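Local coordinates for methyl-CpG-binding domain protein 1 (Homo sapiens, PDB 6D1T) that represses transcription by binding promoter CpG islands methylated at cytosine, and does so through the methyl-CpG-binding domain, the part of the longer protein described here, at residues Val49-Tyr54 and Phe64-Gly69. Numbering follows the deposited sequence. Where two conformers were deposited one is given.
Sequences VELTRY and FDFKQG. With nucleotides of chain C.
L51, on the buried side of helix 48-55, meets F64 and F66 of the loop that follows, and all side-chain contact between segments 49-54 and 64-69 runs through it. At the start of the helical segment, the CB of V49 points away from that loop, and its CG2 packs against the DNA backbone, 3.8 Å from OP1 of DA5 of chain C. The backbone N of V49 comes within 3.7 Å of OP1 of DA5, too long for a hydrogen bond. E50 comes next, its carboxylate OE2 accepting a hydrogen bond from the backbone N of R46, just ahead of the helix. The CB of L51 points toward the loop, and with CG anti to the backbone N (chi1 176°) a single methyl, CD2, touches both rings. This methyl approaches F64 obliquely, 3.8 Å from CE2, and meets F66 at the ring edge, near the ring plane, 4.1 Å from CD2. The side chains of L51 and F64 run roughly perpendicular to each other. I45 of strand 44-45, W17 and L61 also pack on L51, while F66 makes an edge-to-face stack with Y37 of strand 33-38, so L51 and the two rings lie where helix, loop and sheet meet in the hydrophobic core of the methyl-CpG-binding domain. Further along, Y54 OH hydrogen-bonds with D43 OD2 and S39 OG. No hydrogen bond or salt bridge links the two segments: with one methyl against two buried rings and 114 Å² buried in all, the join is small and apolar, and rests on fit of shape rather than on directional bonds.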
loop_
_atom_site.group_PDB
_atom_site.type_symbol
_atom_site.label_atom_id
_atom_site.label_comp_id
_atom_site.label_asym_id
_atom_site.label_seq_id
_atom_site.Cartn_x
_atom_site.Cartn_y
_atom_site.Cartn_z
ATOM N N VAL A 49 7.213 1.429 -6.279
ATOM C CA VAL A 49 7.525 1.983 -7.609
ATOM C C VAL A 49 6.248 2.533 -8.239
ATOM O O VAL A 49 6.259 3.651 -8.690
ATOM C CB VAL A 49 8.178 0.926 -8.526
ATOM C CG1 VAL A 49 8.157 1.338 -9.994
ATOM C CG2 VAL A 49 9.598 0.606 -8.085
ATOM N N GLU A 50 5.172 1.735 -8.311
ATOM C CA GLU A 50 3.868 2.251 -8.834
ATOM C C GLU A 50 3.456 3.503 -8.010
ATOM O O GLU A 50 2.931 4.471 -8.551
ATOM C CB GLU A 50 2.754 1.195 -8.767
ATOM C CG GLU A 50 2.969 -0.059 -9.616
ATOM C CD GLU A 50 1.817 -1.078 -9.534
ATOM O OE1 GLU A 50 1.808 -2.084 -10.324
ATOM O OE2 GLU A 50 0.901 -0.861 -8.705
ATOM N N LEU A 51 3.728 3.499 -6.706
ATOM C CA LEU A 51 3.234 4.548 -5.820
ATOM C C LEU A 51 4.063 5.839 -5.959
ATOM O O LEU A 51 3.481 6.934 -5.932
ATOM C CB LEU A 51 3.244 4.041 -4.373
ATOM C CG LEU A 51 2.847 5.080 -3.333
ATOM C CD1 LEU A 51 1.396 5.482 -3.504
ATOM C CD2 LEU A 51 3.087 4.546 -1.942
ATOM N N THR A 52 5.388 5.721 -6.051
ATOM C CA THR A 52 6.280 6.868 -6.309
ATOM C C THR A 52 5.907 7.528 -7.652
ATOM O O THR A 52 5.909 8.763 -7.760
ATOM C CB THR A 52 7.765 6.441 -6.264
ATOM O OG1 THR A 52 8.208 6.509 -4.906
ATOM C CG2 THR A 52 8.685 7.291 -7.117
ATOM N N ARG A 53 5.616 6.706 -8.667
ATOM C CA ARG A 53 5.206 7.211 -10.007
ATOM C C ARG A 53 3.860 7.935 -9.871
ATOM O O ARG A 53 3.655 8.987 -10.468
ATOM C CB ARG A 53 5.118 6.070 -11.041
ATOM C CG ARG A 53 4.797 6.523 -12.469
ATOM C CD ARG A 53 4.799 5.408 -13.513
ATOM N NE ARG A 53 5.400 5.789 -14.789
ATOM C CZ ARG A 53 5.748 4.923 -15.736
ATOM N NH1 ARG A 53 6.470 5.312 -16.772
ATOM N NH2 ARG A 53 5.383 3.661 -15.632
ATOM N N TYR A 54 2.953 7.378 -9.081
ATOM C CA TYR A 54 1.596 7.928 -8.980
ATOM C C TYR A 54 1.574 9.327 -8.353
ATOM O O TYR A 54 0.839 10.178 -8.808
ATOM C CB TYR A 54 0.716 7.039 -8.113
ATOM C CG TYR A 54 -0.760 7.337 -8.184
ATOM C CD1 TYR A 54 -1.548 6.753 -9.160
ATOM C CD2 TYR A 54 -1.381 8.144 -7.245
ATOM C CE1 TYR A 54 -2.914 6.973 -9.213
ATOM C CE2 TYR A 54 -2.746 8.372 -7.281
ATOM C CZ TYR A 54 -3.517 7.791 -8.274
ATOM O OH TYR A 54 -4.859 8.026 -8.345
ATOM N N PHE A 64 9.189 6.131 3.674
ATOM C CA PHE A 64 7.859 5.428 3.770
ATOM C C PHE A 64 8.044 3.921 3.587
ATOM O O PHE A 64 8.572 3.475 2.563
ATOM C CB PHE A 64 6.852 5.917 2.722
ATOM C CG PHE A 64 5.489 5.249 2.776
ATOM C CD1 PHE A 64 4.646 5.406 3.877
ATOM C CD2 PHE A 64 5.017 4.494 1.715
ATOM C CE1 PHE A 64 3.392 4.801 3.921
ATOM C CE2 PHE A 64 3.762 3.889 1.766
ATOM C CZ PHE A 64 2.950 4.051 2.864
ATOM N N ASP A 65 7.583 3.157 4.575
ATOM C CA ASP A 65 7.635 1.678 4.541
ATOM C C ASP A 65 6.375 1.195 3.838
ATOM O O ASP A 65 5.308 1.213 4.436
ATOM C CB ASP A 65 7.742 1.065 5.954
ATOM C CG ASP A 65 7.841 -0.464 6.003
ATOM O OD1 ASP A 65 8.222 -1.052 4.988
ATOM O OD2 ASP A 65 7.534 -1.056 7.081
ATOM N N PHE A 66 6.512 0.785 2.582
ATOM C CA PHE A 66 5.354 0.405 1.756
ATOM C C PHE A 66 4.668 -0.819 2.364
ATOM O O PHE A 66 3.442 -0.878 2.466
ATOM C CB PHE A 66 5.790 0.093 0.320
ATOM C CG PHE A 66 4.667 -0.291 -0.620
ATOM C CD1 PHE A 66 4.174 -1.586 -0.652
ATOM C CD2 PHE A 66 4.124 0.641 -1.492
ATOM C CE1 PHE A 66 3.152 -1.933 -1.523
ATOM C CE2 PHE A 66 3.104 0.294 -2.366
ATOM C CZ PHE A 66 2.618 -0.989 -2.388
ATOM N N LYS A 67 5.467 -1.803 2.749
ATOM C CA LYS A 67 4.899 -3.001 3.326
ATOM C C LYS A 67 4.011 -2.610 4.512
ATOM O O LYS A 67 2.855 -2.959 4.519
ATOM C CB LYS A 67 5.976 -4.028 3.723
ATOM C CG LYS A 67 5.481 -5.479 3.735
ATOM C CD LYS A 67 6.392 -6.484 4.471
ATOM C CE LYS A 67 5.673 -7.767 4.847
ATOM N NZ LYS A 67 4.884 -8.313 3.701
ATOM N N GLN A 68 4.535 -1.848 5.471
ATOM C CA GLN A 68 3.818 -1.636 6.797
ATOM C C GLN A 68 2.891 -0.405 6.742
ATOM O O GLN A 68 1.963 -0.298 7.563
ATOM C CB GLN A 68 4.816 -1.514 7.967
ATOM N N GLY A 69 3.112 0.522 5.799
ATOM C CA GLY A 69 2.272 1.767 5.719
ATOM C C GLY A 69 2.661 2.859 6.725
ATOM O O GLY A 69 1.773 3.592 7.212
ATOM P P DA C 5 9.178 -1.897 -4.230
ATOM O OP1 DA C 5 9.783 -0.563 -4.432
ATOM O OP2 DA C 5 7.785 -2.081 -3.613
ATOM O "O5'" DA C 5 9.095 -2.727 -5.604
ATOM C "C5'" DA C 5 10.249 -2.891 -6.472
ATOM C "C4'" DA C 5 9.891 -3.792 -7.625
ATOM O "O4'" DA C 5 9.778 -5.137 -7.146
ATOM C "C3'" DA C 5 8.547 -3.467 -8.297
ATOM O "O3'" DA C 5 8.853 -3.018 -9.605
ATOM C "C2'" DA C 5 7.766 -4.774 -8.270
ATOM C "C1'" DA C 5 8.821 -5.820 -7.905
ATOM N N9 DA C 5 8.312 -6.927 -7.091
ATOM C C8 DA C 5 7.529 -6.849 -5.967
ATOM N N7 DA C 5 7.187 -8.015 -5.480
ATOM C C5 DA C 5 7.791 -8.922 -6.338
ATOM C C6 DA C 5 7.811 -10.327 -6.369
ATOM N N6 DA C 5 7.199 -11.095 -5.469
ATOM N N1 DA C 5 8.530 -10.925 -7.348
ATOM C C2 DA C 5 9.130 -10.159 -8.259
ATOM N N3 DA C 5 9.182 -8.829 -8.338
ATOM C C4 DA C 5 8.483 -8.265 -7.337
#